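Local coordinates for Thiol:disulfide interchange protein DsbA (Pseudomonas aeruginosa, PDB 4ZL8) that probably introduces disulfide bonds into other proteins of the periplasm by passing on its own redox-active disulfide, at residues A[28-33]-A[146-151]. The protein carries 1 engineered substitution. Numbering follows the deposited sequence.
Sequences EVVELF and MAYQVT
Leu-32, on strand 27-33, an inner strand of the thioredoxin-fold sheet between strands 155-158 and 58-64, meets Tyr-148 and Val-150 where helix 132-148 gives way to the loop before strand 155-158. The apolar part rests on both methyls of Leu-32. Leu-32 CD1 lies 4.0 Å from Tyr-148 CD2 and equally far from Val-150 CG2, while Leu-32 CD2 comes to 4.1 Å from Val-150 CG1, so leucine and valine meet tip to tip. Val-30 passes at about a right angle to the tyrosine, its CG2 3.9 Å from Tyr-148 OH. With CG anti to its carbonyl carbon (chi1 -61°), the Tyr-148 ring crosses Val-30 and brings its hydroxyl near Glu-28, and the Tyr-148 side chain also touches Val-157 of strand 155-158.

The polar part runs through water, since Glu-28 OE1 and Tyr-148 OH are 3.8 Å apart and no direct hydrogen bond joins the segments. Carboxylate and ring planes stand 75° apart, and each carboxylate oxygen accepts a hydrogen bond from one of two bridging waters; Glu-28 OE2 is also hydrogen-bonded to Ser-22 OG.

Backbone geometry explains the chain's turn: Gln-149 has positive phi (52°) and closes a Schellman motif, which returns Val-150 to the strand side. At the phenol, one water accepts from Tyr-148 OH at 2.6 Å, in the ring plane, and the other donates to that same OH at 3.0 Å.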
# COMPACT_ATOMS: atom_id res chain seq x y z
N GLU A 28 8.17 -1.81 -10.10
CA GLU A 28 7.40 -1.57 -8.89
C GLU A 28 5.89 -1.63 -9.13
O GLU A 28 5.39 -1.17 -10.15
CB GLU A 28 7.76 -0.19 -8.34
CG GLU A 28 7.41 -0.02 -6.86
CD GLU A 28 7.63 1.39 -6.36
OE1 GLU A 28 7.27 2.34 -7.08
OE2 GLU A 28 8.18 1.54 -5.25
N VAL A 29 5.18 -2.19 -8.16
CA VAL A 29 3.72 -2.09 -8.12
C VAL A 29 3.34 -1.60 -6.74
O VAL A 29 3.62 -2.28 -5.75
CB VAL A 29 3.04 -3.43 -8.37
CG1 VAL A 29 1.52 -3.27 -8.30
CG2 VAL A 29 3.46 -4.00 -9.73
N VAL A 30 2.75 -0.41 -6.65
CA VAL A 30 2.32 0.17 -5.38
C VAL A 30 0.81 0.17 -5.29
O VAL A 30 0.13 0.62 -6.21
CB VAL A 30 2.81 1.62 -5.28
CG1 VAL A 30 2.29 2.26 -3.98
CG2 VAL A 30 4.32 1.71 -5.34
N GLU A 31 0.29 -0.36 -4.18
CA GLU A 31 -1.11 -0.13 -3.83
C GLU A 31 -1.13 0.90 -2.71
O GLU A 31 -0.65 0.63 -1.61
CB GLU A 31 -1.82 -1.40 -3.36
CG GLU A 31 -3.29 -1.12 -3.10
CD GLU A 31 -3.99 -2.08 -2.17
OE1 GLU A 31 -3.38 -2.91 -1.49
OE2 GLU A 31 -5.24 -1.94 -2.07
N LEU A 32 -1.64 2.10 -3.00
CA LEU A 32 -1.89 3.08 -1.94
C LEU A 32 -3.22 2.71 -1.28
O LEU A 32 -4.21 2.44 -1.98
CB LEU A 32 -1.91 4.51 -2.47
CG LEU A 32 -0.54 5.02 -2.96
CD1 LEU A 32 -0.48 4.88 -4.45
CD2 LEU A 32 -0.31 6.48 -2.55
N PHE A 33 -3.21 2.68 0.05
CA PHE A 33 -4.36 2.14 0.77
C PHE A 33 -4.46 2.82 2.14
O PHE A 33 -3.57 3.53 2.57
CB PHE A 33 -4.23 0.62 0.95
CG PHE A 33 -3.39 0.24 2.11
CD1 PHE A 33 -2.02 0.49 2.11
CD2 PHE A 33 -3.95 -0.37 3.22
CE1 PHE A 33 -1.27 0.17 3.20
CE2 PHE A 33 -3.18 -0.68 4.31
CZ PHE A 33 -1.84 -0.43 4.29
N MET A 146 2.09 12.56 -2.74
CA MET A 146 2.06 13.85 -3.41
C MET A 146 2.64 13.77 -4.83
O MET A 146 2.09 14.33 -5.77
CB MET A 146 2.83 14.89 -2.60
CG MET A 146 2.17 15.20 -1.25
SD MET A 146 3.21 16.21 -0.17
CE MET A 146 3.47 17.65 -1.20
N ALA A 147 3.75 13.06 -4.97
CA ALA A 147 4.38 12.90 -6.28
C ALA A 147 3.52 12.08 -7.24
O ALA A 147 3.54 12.30 -8.45
CB ALA A 147 5.76 12.26 -6.13
N TYR A 148 2.78 11.11 -6.71
CA TYR A 148 1.87 10.32 -7.53
C TYR A 148 0.58 11.08 -7.82
O TYR A 148 -0.22 10.62 -8.65
CB TYR A 148 1.50 9.01 -6.82
CG TYR A 148 2.62 8.05 -6.50
CD1 TYR A 148 3.69 7.84 -7.35
CD2 TYR A 148 2.58 7.32 -5.32
CE1 TYR A 148 4.71 6.95 -7.01
CE2 TYR A 148 3.57 6.43 -5.00
CZ TYR A 148 4.63 6.24 -5.85
OH TYR A 148 5.62 5.36 -5.50
N GLN A 149 0.39 12.21 -7.13
CA GLN A 149 -0.84 13.02 -7.20
C GLN A 149 -2.08 12.16 -6.94
O GLN A 149 -3.10 12.25 -7.64
CB GLN A 149 -0.90 13.74 -8.53
CG GLN A 149 0.21 14.79 -8.66
CD GLN A 149 0.23 15.45 -10.02
OE1 GLN A 149 0.71 14.88 -10.99
NE2 GLN A 149 -0.33 16.64 -10.10
N VAL A 150 -2.00 11.34 -5.91
CA VAL A 150 -3.08 10.45 -5.56
C VAL A 150 -4.00 11.18 -4.59
O VAL A 150 -3.52 11.82 -3.66
CB VAL A 150 -2.50 9.19 -4.91
CG1 VAL A 150 -3.60 8.37 -4.23
CG2 VAL A 150 -1.79 8.36 -5.95
N THR A 151 -5.31 11.07 -4.82
CA THR A 151 -6.27 11.80 -3.99
C THR A 151 -7.32 10.89 -3.37
O THR A 151 -8.33 11.36 -2.82
CB THR A 151 -6.98 12.94 -4.76
OG1 THR A 151 -7.60 12.42 -5.94
CG2 THR A 151 -5.98 14.04 -5.15
O HOH W 1 7.44 5.02 -7.34
O HOH W 2 7.38 3.73 -3.76